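Local coordinates for protein exosome complex component Rrp42 (Pyrococcus abyssi, PDB 2PO1) that probably serves as a non-catalytic component of the RNA-degrading archaeal exosome, contributing to the structuring of the Rrp41 active site, at residues Ala53-Gly58 / Ile156-Ile161; Gln61-Ile66 / His144-Asp149; Gly81-Asn86 / Lys121-Glu126. All blocks are in the same frame, centred on the assembly; numbering follows the deposited sequence.

Contact 1 of 3, residues Ala53-Gly58 / Ile156-Ile161; sequences ALVKLG and IGIAAI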
ATOM      1  N   ALA C  53       2.345 -21.364  21.108  1.00 18.42           N
ATOM      2  CA  ALA C  53       1.380 -22.399  21.435  1.00 18.42           C
ATOM      3  C   ALA C  53       0.861 -22.813  20.078  1.00 18.56           C
ATOM      4  O   ALA C  53       0.578 -21.961  19.180  1.00 15.93           O
ATOM      5  CB  ALA C  53       0.203 -21.838  22.324  1.00 17.12           C
ATOM      6  N   LEU C  54       0.839 -24.113  19.881  1.00 17.46           N
ATOM      7  CA  LEU C  54       0.123 -24.701  18.748  1.00 18.92           C
ATOM      8  C   LEU C  54      -1.197 -25.205  19.350  1.00 19.42           C
ATOM      9  O   LEU C  54      -1.159 -26.017  20.295  1.00 20.98           O
ATOM     10  CB  LEU C  54       0.926 -25.872  18.172  1.00 19.49           C
ATOM     11  CG  LEU C  54       0.239 -26.538  16.983  1.00 20.47           C
ATOM     12  CD1 LEU C  54       0.122 -25.615  15.777  1.00 15.62           C
ATOM     13  CD2 LEU C  54       1.020 -27.674  16.589  1.00 19.32           C
ATOM     14  N   VAL C  55      -2.331 -24.694  18.849  1.00 18.74           N
ATOM     15  CA  VAL C  55      -3.649 -25.169  19.268  1.00 19.21           C
ATOM     16  C   VAL C  55      -4.390 -25.817  18.117  1.00 20.37           C
ATOM     17  O   VAL C  55      -4.372 -25.305  17.032  1.00 19.69           O
ATOM     18  CB  VAL C  55      -4.481 -24.058  19.915  1.00 18.50           C
ATOM     19  CG1 VAL C  55      -5.887 -24.520  20.218  1.00 18.88           C
ATOM     20  CG2 VAL C  55      -3.814 -23.673  21.246  1.00 17.00           C
ATOM     21  N   LYS C  56      -4.976 -26.994  18.363  1.00 20.27           N
ATOM     22  CA  LYS C  56      -5.828 -27.675  17.394  1.00 20.63           C
ATOM     23  C   LYS C  56      -7.179 -27.831  18.028  1.00 21.47           C
ATOM     24  O   LYS C  56      -7.258 -28.392  19.128  1.00 21.31           O
ATOM     25  CB  LYS C  56      -5.245 -29.053  17.049  1.00 21.16           C
ATOM     26  CG  LYS C  56      -3.807 -28.959  16.544  1.00 21.26           C
ATOM     27  CD  LYS C  56      -3.305 -30.297  15.992  1.00 25.06           C
ATOM     28  CE  LYS C  56      -1.785 -30.313  15.980  1.00 28.58           C
ATOM     29  NZ  LYS C  56      -1.221 -31.720  15.899  1.00 36.62           N
ATOM     30  N   LEU C  57      -8.208 -27.291  17.361  1.00 21.17           N
ATOM     31  CA  LEU C  57      -9.600 -27.559  17.689  1.00 22.55           C
ATOM     32  C   LEU C  57     -10.059 -28.458  16.548  1.00 22.26           C
ATOM     33  O   LEU C  57     -10.272 -27.978  15.442  1.00 22.92           O
ATOM     34  CB  LEU C  57     -10.401 -26.260  17.674  1.00 22.43           C
ATOM     35  CG  LEU C  57     -10.703 -25.616  19.003  1.00 25.23           C
ATOM     36  CD1 LEU C  57      -9.531 -25.612  20.052  1.00 29.46           C
ATOM     37  CD2 LEU C  57     -11.358 -24.250  18.852  1.00 20.46           C
ATOM     38  N   GLY C  58     -10.081 -29.772  16.797  1.00 21.64           N
ATOM     39  CA  GLY C  58     -10.264 -30.749  15.740  1.00 23.36           C
ATOM     40  C   GLY C  58      -9.141 -30.418  14.786  1.00 24.33           C
ATOM     41  O   GLY C  58      -7.976 -30.365  15.206  1.00 24.28           O
ATOM     42  N   ILE C 156      -7.633 -19.274  18.274  1.00 17.05           N
ATOM     43  CA  ILE C 156      -6.649 -18.215  18.349  1.00 15.68           C
ATOM     44  C   ILE C 156      -6.554 -17.685  19.775  1.00 16.70           C
ATOM     45  O   ILE C 156      -5.469 -17.451  20.267  1.00 18.32           O
ATOM     46  CB  ILE C 156      -6.942 -17.027  17.365  1.00 14.37           C
ATOM     47  CG1 ILE C 156      -6.764 -17.451  15.905  1.00 16.12           C
ATOM     48  CG2 ILE C 156      -6.028 -15.867  17.724  1.00  9.97           C
ATOM     49  CD1 ILE C 156      -7.480 -16.589  14.986  1.00 14.81           C
ATOM     50  N   GLY C 157      -7.669 -17.541  20.505  1.00 18.03           N
ATOM     51  CA  GLY C 157      -7.553 -17.034  21.862  1.00 17.37           C
ATOM     52  C   GLY C 157      -6.887 -18.030  22.811  1.00 18.61           C
ATOM     53  O   GLY C 157      -6.151 -17.649  23.721  1.00 18.40           O
ATOM     54  N   ILE C 158      -7.190 -19.301  22.624  1.00 19.04           N
ATOM     55  CA  ILE C 158      -6.596 -20.377  23.449  1.00 20.22           C
ATOM     56  C   ILE C 158      -5.114 -20.363  23.192  1.00 19.51           C
ATOM     57  O   ILE C 158      -4.316 -20.247  24.113  1.00 21.11           O
ATOM     58  CB  ILE C 158      -7.151 -21.717  23.084  1.00 19.98           C
ATOM     59  CG1 ILE C 158      -8.569 -21.831  23.618  1.00 21.77           C
ATOM     60  CG2 ILE C 158      -6.361 -22.863  23.708  1.00 20.84           C
ATOM     61  CD1 ILE C 158      -9.340 -22.937  22.919  1.00 21.36           C
ATOM     62  N   ALA C 159      -4.737 -20.408  21.925  1.00 19.14           N
ATOM     63  CA  ALA C 159      -3.309 -20.338  21.567  1.00 18.69           C
ATOM     64  C   ALA C 159      -2.642 -19.089  22.114  1.00 18.38           C
ATOM     65  O   ALA C 159      -1.501 -19.158  22.523  1.00 16.91           O
ATOM     66  CB  ALA C 159      -3.133 -20.405  20.079  1.00 16.80           C
ATOM     67  N   ALA C 160      -3.353 -17.946  22.110  1.00 19.40           N
ATOM     68  CA  ALA C 160      -2.726 -16.650  22.449  1.00 18.74           C
ATOM     69  C   ALA C 160      -2.425 -16.667  23.926  1.00 19.17           C
ATOM     70  O   ALA C 160      -1.297 -16.415  24.345  1.00 20.64           O
ATOM     71  CB  ALA C 160      -3.613 -15.452  22.075  1.00 18.81           C
ATOM     72  N   ILE C 161      -3.403 -17.052  24.736  1.00 18.43           N
ATOM     73  CA  ILE C 161      -3.159 -17.016  26.144  1.00 17.84           C
ATOM     74  C   ILE C 161      -2.202 -18.145  26.542  1.00 19.05           C
ATOM     75  O   ILE C 161      -1.404 -17.999  27.491  1.00 18.39           O
ATOM     76  CB  ILE C 161      -4.470 -17.017  26.997  1.00 18.63           C
ATOM     77  CG1 ILE C 161      -4.140 -16.655  28.457  1.00 17.48           C
ATOM     78  CG2 ILE C 161      -5.187 -18.306  26.874  1.00 18.06           C
ATOM     79  CD1 ILE C 161      -3.755 -15.120  28.552  1.00 15.48           C
TER
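Ala-159 of helix 152-166 receives the side chain of Val-55 from strand 51-57, and the neighbouring Ile-158 leans over the same valine. In this RNase PH-family domain helix 152-166 lies against one face of the mixed sheet. Strand 53-57 and helix 156-161 run nearly antiparallel, at 154°, and their axes come as near as 7.4 Å. The small side chains of Ala-53 and Ala-159 are consistent with this close approach. Val-55 sets its CG1 anti to the backbone N (chi1 174°), which puts CG2 beside that N and directly over the helix backbone. Its CG2 sits 3.4 Å from Ala-159 CA, tighter than ordinary van der Waals contact, and 3.5 Å from Ala-159 CB. One residue back, Ile-158 uses its two branches separately. The CG2 branch meets the forked end of Val-55, approaching to 3.6 Å of Val-55 CG2, and the two side chains cross at about a right angle. The other branch, with CG1 beside the backbone N (chi1 -74°), carries CD1 to the far end of the strand, where it lies 3.9 Å from Leu-57 CD1. Toward the N-terminal end of the strand, Ala-53 completes the row: Ala-53 CB rests 3.2 Å from Ala-159 O. The same methyl also packs on Ala-162 and Ala-163. Ile-158 also touches Ile-41 of strand 39-43, while Ile-156 and Ala-160 turn from strand 51-57 and pack on strand 135-147. With methyl groups of the strand meeting methyls and backbone of the helix, and no polar pairing between the two segments, the helix is probably held here by close fit and by burial of apolar surface.

Contact 2 of 3, residues Gln61-Ile66 / His144-Asp149; sequences QVLVGI and HVLDHD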
ATOM      1  N   GLN C  61      -6.090 -25.518  13.147  1.00 19.36           N
ATOM      2  CA  GLN C  61      -4.802 -25.423  13.846  1.00 19.07           C
ATOM      3  C   GLN C  61      -4.353 -24.028  13.792  1.00 18.79           C
ATOM      4  O   GLN C  61      -4.339 -23.435  12.724  1.00 18.49           O
ATOM      5  CB  GLN C  61      -3.759 -26.211  13.099  1.00 18.65           C
ATOM      6  CG  GLN C  61      -4.220 -27.585  12.860  1.00 26.33           C
ATOM      7  CD  GLN C  61      -3.066 -28.514  12.771  1.00 27.46           C
ATOM      8  OE1 GLN C  61      -2.093 -28.349  13.491  1.00 29.50           O
ATOM      9  NE2 GLN C  61      -3.153 -29.484  11.892  1.00 31.77           N
ATOM     10  N   VAL C  62      -3.923 -23.485  14.927  1.00 19.14           N
ATOM     11  CA  VAL C  62      -3.364 -22.174  14.862  1.00 17.32           C
ATOM     12  C   VAL C  62      -2.103 -22.123  15.714  1.00 17.27           C
ATOM     13  O   VAL C  62      -2.026 -22.769  16.750  1.00 17.09           O
ATOM     14  CB  VAL C  62      -4.374 -21.099  15.277  1.00 18.19           C
ATOM     15  CG1 VAL C  62      -5.807 -21.532  15.080  1.00 19.01           C
ATOM     16  CG2 VAL C  62      -4.101 -20.630  16.587  1.00 20.57           C
ATOM     17  N   LEU C  63      -1.079 -21.442  15.220  1.00 16.58           N
ATOM     18  CA  LEU C  63       0.151 -21.281  15.967  1.00 15.65           C
ATOM     19  C   LEU C  63       0.206 -19.878  16.393  1.00 17.20           C
ATOM     20  O   LEU C  63       0.045 -18.945  15.540  1.00 17.16           O
ATOM     21  CB  LEU C  63       1.321 -21.362  14.997  1.00 18.00           C
ATOM     22  CG  LEU C  63       2.576 -22.131  15.324  1.00 18.37           C
ATOM     23  CD1 LEU C  63       3.742 -21.817  14.302  1.00 16.40           C
ATOM     24  CD2 LEU C  63       2.990 -22.179  16.857  1.00 20.95           C
ATOM     25  N   VAL C  64       0.573 -19.663  17.644  1.00 17.46           N
ATOM     26  CA  VAL C  64       0.826 -18.301  18.080  1.00 17.23           C
ATOM     27  C   VAL C  64       2.208 -18.232  18.610  1.00 17.91           C
ATOM     28  O   VAL C  64       2.683 -19.146  19.338  1.00 18.79           O
ATOM     29  CB  VAL C  64      -0.177 -17.858  19.216  1.00 18.34           C
ATOM     30  CG1 VAL C  64       0.232 -16.493  19.847  1.00 15.86           C
ATOM     31  CG2 VAL C  64      -1.486 -17.779  18.633  1.00 11.79           C
ATOM     32  N   GLY C  65       2.898 -17.182  18.202  1.00 17.97           N
ATOM     33  CA  GLY C  65       4.258 -16.945  18.702  1.00 18.08           C
ATOM     34  C   GLY C  65       4.222 -15.646  19.475  1.00 19.51           C
ATOM     35  O   GLY C  65       3.483 -14.727  19.101  1.00 18.75           O
ATOM     36  N   ILE C  66       4.969 -15.586  20.586  1.00 20.32           N
ATOM     37  CA  ILE C  66       5.117 -14.358  21.359  1.00 20.28           C
ATOM     38  C   ILE C  66       6.516 -13.921  21.184  1.00 21.05           C
ATOM     39  O   ILE C  66       7.431 -14.703  21.365  1.00 21.92           O
ATOM     40  CB  ILE C  66       4.861 -14.579  22.882  1.00 21.15           C
ATOM     41  CG1 ILE C  66       3.473 -15.195  23.123  1.00 20.20           C
ATOM     42  CG2 ILE C  66       5.088 -13.295  23.645  1.00 22.14           C
ATOM     43  CD1 ILE C  66       2.262 -14.351  22.754  1.00 15.90           C
ATOM     44  N   HIS C 144      -0.542 -17.117  13.662  1.00 14.03           N
ATOM     45  CA  HIS C 144      -0.420 -17.703  12.379  1.00 14.53           C
ATOM     46  C   HIS C 144      -1.455 -18.828  12.267  1.00 16.99           C
ATOM     47  O   HIS C 144      -1.269 -19.952  12.828  1.00 16.12           O
ATOM     48  CB  HIS C 144       0.991 -18.277  12.242  1.00 14.38           C
ATOM     49  CG  HIS C 144       1.662 -17.905  10.972  1.00 13.79           C
ATOM     50  ND1 HIS C 144       1.883 -16.597  10.617  1.00 15.89           N
ATOM     51  CD2 HIS C 144       2.249 -18.662  10.010  1.00 14.27           C
ATOM     52  CE1 HIS C 144       2.497 -16.561   9.449  1.00 17.88           C
ATOM     53  NE2 HIS C 144       2.776 -17.799   9.091  1.00 17.87           N
ATOM     54  N   VAL C 145      -2.555 -18.556  11.565  1.00 16.45           N
ATOM     55  CA  VAL C 145      -3.616 -19.604  11.467  1.00 16.00           C
ATOM     56  C   VAL C 145      -3.072 -20.574  10.409  1.00 16.28           C
ATOM     57  O   VAL C 145      -2.719 -20.120   9.332  1.00 16.31           O
ATOM     58  CB  VAL C 145      -4.990 -19.019  11.121  1.00 15.30           C
ATOM     59  CG1 VAL C 145      -5.969 -20.132  10.672  1.00 13.16           C
ATOM     60  CG2 VAL C 145      -5.537 -18.266  12.320  1.00 12.15           C
ATOM     61  N   LEU C 146      -2.909 -21.859  10.762  1.00 15.50           N
ATOM     62  CA  LEU C 146      -2.301 -22.845   9.860  1.00 17.00           C
ATOM     63  C   LEU C 146      -3.320 -23.731   9.140  1.00 17.65           C
ATOM     64  O   LEU C 146      -2.997 -24.273   8.118  1.00 18.75           O
ATOM     65  CB  LEU C 146      -1.334 -23.772  10.586  1.00 17.15           C
ATOM     66  CG  LEU C 146      -0.192 -23.128  11.348  1.00 16.43           C
ATOM     67  CD1 LEU C 146       0.521 -24.212  12.085  1.00 18.79           C
ATOM     68  CD2 LEU C 146       0.733 -22.336  10.369  1.00 15.19           C
ATOM     69  N   ASP C 147      -4.544 -23.864   9.656  1.00 16.95           N
ATOM     70  CA  ASP C 147      -5.539 -24.728   8.998  1.00 19.35           C
ATOM     71  C   ASP C 147      -6.840 -24.266   9.559  1.00 18.33           C
ATOM     72  O   ASP C 147      -7.016 -24.310  10.745  1.00 19.23           O
ATOM     73  CB  ASP C 147      -5.337 -26.187   9.412  1.00 19.09           C
ATOM     74  CG  ASP C 147      -5.595 -27.171   8.288  1.00 23.96           C
ATOM     75  OD1 ASP C 147      -5.323 -28.365   8.527  1.00 26.65           O
ATOM     76  OD2 ASP C 147      -6.035 -26.797   7.173  1.00 22.41           O
ATOM     77  N   HIS C 148      -7.732 -23.809   8.700  1.00 19.10           N
ATOM     78  CA  HIS C 148      -8.989 -23.235   9.119  1.00 17.31           C
ATOM     79  C   HIS C 148     -10.049 -24.308   8.926  1.00 18.62           C
ATOM     80  O   HIS C 148     -10.442 -24.651   7.788  1.00 18.81           O
ATOM     81  CB  HIS C 148      -9.267 -22.000   8.261  1.00 17.45           C
ATOM     82  CG  HIS C 148     -10.641 -21.454   8.442  1.00 17.86           C
ATOM     83  ND1 HIS C 148     -11.437 -21.789   9.515  1.00 17.72           N
ATOM     84  CD2 HIS C 148     -11.361 -20.589   7.685  1.00 21.60           C
ATOM     85  CE1 HIS C 148     -12.586 -21.153   9.406  1.00 20.46           C
ATOM     86  NE2 HIS C 148     -12.563 -20.417   8.307  1.00 18.61           N
ATOM     87  N   ASP C 149     -10.486 -24.910  10.037  1.00 18.45           N
ATOM     88  CA  ASP C 149     -11.578 -25.841   9.942  1.00 18.81           C
ATOM     89  C   ASP C 149     -12.635 -25.410  10.918  1.00 18.89           C
ATOM     90  O   ASP C 149     -13.279 -26.253  11.533  1.00 19.98           O
ATOM     91  CB  ASP C 149     -11.171 -27.256  10.282  1.00 19.03           C
ATOM     92  CG  ASP C 149     -12.143 -28.280   9.691  1.00 24.53           C
ATOM     93  OD1 ASP C 149     -12.300 -29.390  10.247  1.00 24.92           O
ATOM     94  OD2 ASP C 149     -12.736 -27.967   8.618  1.00 25.20           O
TER
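Gln-61 and Asp-147 begin an antiparallel pairing of strands 60-71 and 135-147 that is interrupted at once by a classic beta bulge. Among the backbone bonds, Gln-61 N donates to Asp-147 O at 2.8 Å, while Gln-61 O is gripped by two donors, Leu-146 N at 2.9 Å and Asp-147 N at 3.1 Å. Asp-147 N approaches on a lone pair in the carbonyl plane, whereas Leu-146 N is tilted 24° from it. Beyond the bulge, Leu-63 and His-144 form a regular hydrogen-bonded pair, with His-144 N 2.7 Å from Leu-63 O.

Apolar contacts are looser: Leu-146 CD1 reaches Leu-63 CB at 4.2 Å, and Val-62 faces Val-145 in a non-hydrogen-bonded pair. The polar side chains of Gln-61 and Asp-147 lie side by side, their planes 46° apart and CG of Gln-61 3.9 Å from CB of Asp-147. The Asp-147 carboxylate and His-144 NE2 are hydrogen-bonded to another protein chain.

Val-62 and Val-145 face helix 152-166, touching Ala-155 and Leu-152 respectively; Gln-61, Leu-63, His-144 and Asp-147 point to the opposite face, against that neighbouring subunit, and strand 51-57 continues the sheet beyond strand 60-71.

Contact 3 of 3, residues Gly81-Asn86 / Lys121-Glu126; sequences GVMTTN and KALNLE. With nucleotides of chain A.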
ATOM      1  N   GLY C  81       3.446  -1.364  29.520  1.00 28.47           N
ATOM      2  CA  GLY C  81       4.105  -2.020  28.435  1.00 26.90           C
ATOM      3  C   GLY C  81       3.161  -2.092  27.245  1.00 24.84           C
ATOM      4  O   GLY C  81       2.034  -1.573  27.272  1.00 25.46           O
ATOM      5  N   VAL C  82       3.633  -2.705  26.180  1.00 24.07           N
ATOM      6  CA  VAL C  82       2.899  -2.673  24.931  1.00 22.13           C
ATOM      7  C   VAL C  82       2.504  -4.078  24.557  1.00 21.75           C
ATOM      8  O   VAL C  82       3.301  -5.055  24.658  1.00 20.57           O
ATOM      9  CB  VAL C  82       3.683  -1.921  23.755  1.00 22.57           C
ATOM     10  CG1 VAL C  82       2.988  -2.146  22.392  1.00 21.79           C
ATOM     11  CG2 VAL C  82       3.792  -0.455  24.029  1.00 23.28           C
ATOM     12  N   MET C  83       1.252  -4.208  24.130  1.00 19.91           N
ATOM     13  CA  MET C  83       0.859  -5.470  23.573  1.00 20.59           C
ATOM     14  C   MET C  83       0.142  -5.233  22.267  1.00 19.90           C
ATOM     15  O   MET C  83      -0.768  -4.360  22.127  1.00 20.78           O
ATOM     16  CB  MET C  83      -0.044  -6.213  24.573  1.00 20.22           C
ATOM     17  CG  MET C  83      -0.456  -7.607  24.118  1.00 20.54           C
ATOM     18  SD  MET C  83      -1.777  -8.169  25.239  1.00 21.12           S
ATOM     19  CE  MET C  83      -3.246  -7.834  24.272  1.00 23.34           C
ATOM     20  N   THR C  84       0.477  -6.063  21.303  1.00 20.08           N
ATOM     21  CA  THR C  84      -0.132  -5.956  20.022  1.00 19.42           C
ATOM     22  C   THR C  84      -0.407  -7.334  19.438  1.00 18.82           C
ATOM     23  O   THR C  84       0.398  -8.259  19.584  1.00 18.33           O
ATOM     24  CB  THR C  84       0.762  -5.041  19.091  1.00 19.80           C
ATOM     25  OG1 THR C  84       0.094  -4.874  17.860  1.00 26.01           O
ATOM     26  CG2 THR C  84       2.081  -5.675  18.833  1.00 23.52           C
ATOM     27  N   THR C  85      -1.590  -7.478  18.833  1.00 16.19           N
ATOM     28  CA  THR C  85      -2.086  -8.748  18.363  1.00 15.37           C
ATOM     29  C   THR C  85      -2.326  -8.671  16.907  1.00 15.55           C
ATOM     30  O   THR C  85      -2.954  -7.704  16.408  1.00 14.48           O
ATOM     31  CB  THR C  85      -3.397  -9.055  19.123  1.00 17.16           C
ATOM     32  OG1 THR C  85      -3.128  -8.903  20.511  1.00 17.70           O
ATOM     33  CG2 THR C  85      -3.886 -10.459  18.866  1.00 16.98           C
ATOM     34  N   ASN C  86      -1.717  -9.610  16.188  1.00 15.09           N
ATOM     35  CA  ASN C  86      -1.904  -9.713  14.760  1.00 15.78           C
ATOM     36  C   ASN C  86      -2.260 -11.101  14.421  1.00 14.27           C
ATOM     37  O   ASN C  86      -1.660 -12.056  14.941  1.00 17.03           O
ATOM     38  CB  ASN C  86      -0.658  -9.299  13.947  1.00 15.90           C
ATOM     39  CG  ASN C  86      -0.942  -9.222  12.476  1.00 19.46           C
ATOM     40  OD1 ASN C  86      -0.395 -10.008  11.663  1.00 25.15           O
ATOM     41  ND2 ASN C  86      -1.744  -8.243  12.084  1.00 22.44           N
ATOM     42  N   LYS C 121      -6.845  -7.511  31.600  1.00 23.42           N
ATOM     43  CA  LYS C 121      -5.486  -7.329  32.078  1.00 25.25           C
ATOM     44  C   LYS C 121      -4.780  -8.662  32.293  1.00 24.74           C
ATOM     45  O   LYS C 121      -3.960  -8.813  33.204  1.00 26.18           O
ATOM     46  CB  LYS C 121      -5.522  -6.500  33.330  1.00 26.47           C
ATOM     47  CG  LYS C 121      -5.974  -5.083  33.054  1.00 30.97           C
ATOM     48  CD  LYS C 121      -5.515  -4.232  34.226  1.00 40.60           C
ATOM     49  CE  LYS C 121      -5.425  -2.766  33.863  1.00 46.58           C
ATOM     50  NZ  LYS C 121      -6.685  -2.060  34.267  1.00 49.42           N
ATOM     51  N   ALA C 122      -5.103  -9.621  31.437  1.00 21.74           N
ATOM     52  CA  ALA C 122      -4.494 -10.935  31.535  1.00 22.31           C
ATOM     53  C   ALA C 122      -3.014 -10.814  31.327  1.00 22.43           C
ATOM     54  O   ALA C 122      -2.267 -11.533  31.938  1.00 24.43           O
ATOM     55  CB  ALA C 122      -5.113 -11.904  30.521  1.00 20.72           C
ATOM     56  N   LEU C 123      -2.589  -9.901  30.455  1.00 21.48           N
ATOM     57  CA  LEU C 123      -1.186  -9.552  30.395  1.00 22.47           C
ATOM     58  C   LEU C 123      -1.162  -8.244  31.100  1.00 23.67           C
ATOM     59  O   LEU C 123      -1.702  -7.240  30.591  1.00 24.41           O
ATOM     60  CB  LEU C 123      -0.719  -9.285  28.991  1.00 22.44           C
ATOM     61  CG  LEU C 123       0.704  -9.626  28.533  1.00 23.41           C
ATOM     62  CD1 LEU C 123       1.110  -8.710  27.406  1.00 22.76           C
ATOM     63  CD2 LEU C 123       1.671  -9.693  29.597  1.00 19.88           C
ATOM     64  N   ASN C 124      -0.535  -8.219  32.265  1.00 23.89           N
ATOM     65  CA  ASN C 124      -0.523  -6.993  33.009  1.00 25.09           C
ATOM     66  C   ASN C 124       0.548  -6.018  32.481  1.00 25.26           C
ATOM     67  O   ASN C 124       1.724  -6.150  32.804  1.00 26.70           O
ATOM     68  CB  ASN C 124      -0.296  -7.322  34.462  1.00 27.08           C
ATOM     69  CG  ASN C 124      -0.597  -6.190  35.328  1.00 27.43           C
ATOM     70  OD1 ASN C 124      -0.526  -5.045  34.895  1.00 30.15           O
ATOM     71  ND2 ASN C 124      -0.996  -6.475  36.551  1.00 28.23           N
ATOM     72  N   LEU C 125       0.132  -5.026  31.694  1.00 24.21           N
ATOM     73  CA  LEU C 125       1.039  -4.129  31.016  1.00 25.12           C
ATOM     74  C   LEU C 125       1.778  -3.221  31.954  1.00 27.37           C
ATOM     75  O   LEU C 125       2.825  -2.648  31.605  1.00 27.36           O
ATOM     76  CB  LEU C 125       0.289  -3.254  29.983  1.00 24.41           C
ATOM     77  CG  LEU C 125      -0.513  -4.004  28.933  1.00 22.83           C
ATOM     78  CD1 LEU C 125      -1.113  -3.036  27.961  1.00 25.14           C
ATOM     79  CD2 LEU C 125       0.335  -5.050  28.190  1.00 18.80           C
ATOM     80  N   GLU C 126       1.211  -3.060  33.138  1.00 29.10           N
ATOM     81  CA  GLU C 126       1.810  -2.229  34.178  1.00 32.27           C
ATOM     82  C   GLU C 126       3.051  -2.887  34.762  1.00 32.33           C
ATOM     83  O   GLU C 126       3.907  -2.233  35.324  1.00 36.43           O
ATOM     84  CB  GLU C 126       0.773  -1.972  35.249  1.00 33.38           C
ATOM     85  CG  GLU C 126      -0.141  -0.842  34.882  1.00 39.23           C
ATOM     86  CD  GLU C 126      -1.579  -1.186  35.100  1.00 46.86           C
ATOM     87  OE1 GLU C 126      -2.142  -0.797  36.166  1.00 49.98           O
ATOM     88  OE2 GLU C 126      -2.132  -1.874  34.215  1.00 50.85           O
TER
ATOM     89  P     A A   7      -0.222  -0.162  14.522  1.00 88.91           P
ATOM     90  OP1   A A   7      -0.318  -0.871  13.213  1.00 87.52           O
ATOM     91  OP2   A A   7       0.056   1.302  14.568  1.00 91.13           O
ATOM     92  O5'   A A   7      -1.599  -0.567  15.277  1.00 78.78           O
ATOM     93  C5'   A A   7      -1.748  -1.938  15.773  1.00 68.13           C
ATOM     94  C4'   A A   7      -1.941  -2.096  17.287  1.00 62.79           C
ATOM     95  O4'   A A   7      -0.905  -1.471  18.111  1.00 64.10           O
ATOM     96  C3'   A A   7      -3.242  -1.501  17.840  1.00 57.15           C
ATOM     97  O3'   A A   7      -4.327  -2.340  17.527  1.00 49.72           O
ATOM     98  C2'   A A   7      -2.931  -1.518  19.338  1.00 59.25           C
ATOM     99  O2'   A A   7      -2.961  -2.808  19.915  1.00 58.66           O
ATOM    100  C1'   A A   7      -1.503  -0.972  19.312  1.00 63.39           C
ATOM    101  N9    A A   7      -1.464   0.505  19.408  1.00 64.26           N
ATOM    102  C8    A A   7      -1.116   1.403  18.427  1.00 63.62           C
ATOM    103  N7    A A   7      -1.171   2.659  18.798  1.00 66.19           N
ATOM    104  C5    A A   7      -1.592   2.602  20.120  1.00 67.82           C
ATOM    105  C6    A A   7      -1.829   3.601  21.095  1.00 71.11           C
ATOM    106  N6    A A   7      -1.677   4.904  20.854  1.00 73.99           N
ATOM    107  N1    A A   7      -2.239   3.216  22.328  1.00 72.78           N
ATOM    108  C2    A A   7      -2.384   1.900  22.575  1.00 71.42           C
ATOM    109  N3    A A   7      -2.180   0.861  21.749  1.00 69.14           N
ATOM    110  C4    A A   7      -1.784   1.281  20.517  1.00 66.96           C
TER
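Within the beta-alpha-beta unit formed by strand 82-89, helix 104-118 and strand 135-147, Gly-81, just before the first strand, meets Leu-125 in the connection that follows the helix. Gly-81 N donates to Leu-125 O in an almost straight hydrogen bond (179°), although its modelled length of 2.5 Å is short enough to be doubtful. The side chain of Leu-125 packs against the Gly-81 carbonyl oxygen, with CD1 3.5 Å from Gly-81 O, and its CD2 branch extends to 3.8 Å from Met-83 CB. Met-83 has CG anti to the backbone N (chi1 -177°), which directs the chain at Leu-123; SD then lies 3.7 Å from Leu-123 CD1 as the two side chains cross. Strands 82-89 and 135-147 are parallel neighbours in the sheet, so this connection is a crossover, and Met-83 also packs on Asp-114 and Ile-117 of helix 104-118. Just before Leu-125, Asn-124 OD1 accepts from Glu-126 N at 3.2 Å, an Asx turn, while Asn-124 ND2 is hydrogen-bonded to Glu-193. On the strand, bound RNA comes close: O2' of nucleotide A7 of chain A makes a weak hydrogen bond of 3.5 Å to Met-83 O, which also accepts from Arg-118, and Thr-84 OG1 lies 3.5 Å from C4' of the same ribose.

Following the chain from the N terminus, the first contact partner is strand 51-57, which contact 1 later joins to helix 152-166, so this contact closes the longest loop. Strand 60-71 follows directly and pairs with strand 135-147 in contact 2, closing a loop nested inside the first. Strand 82-89 and the connection at 121-126 then form contact 3, the innermost loop, nested in both others; none of the three cross. All reach the same mixed sheet. Contacts 1 and 2 adjoin through backbone hydrogen bonds between strands 51-57 and 60-71, such as Val-55 with Val-62. Contact 3 lies about 18 Å from contact 1 between centres, yet Ala-122 packs on Ile-161 of the helix.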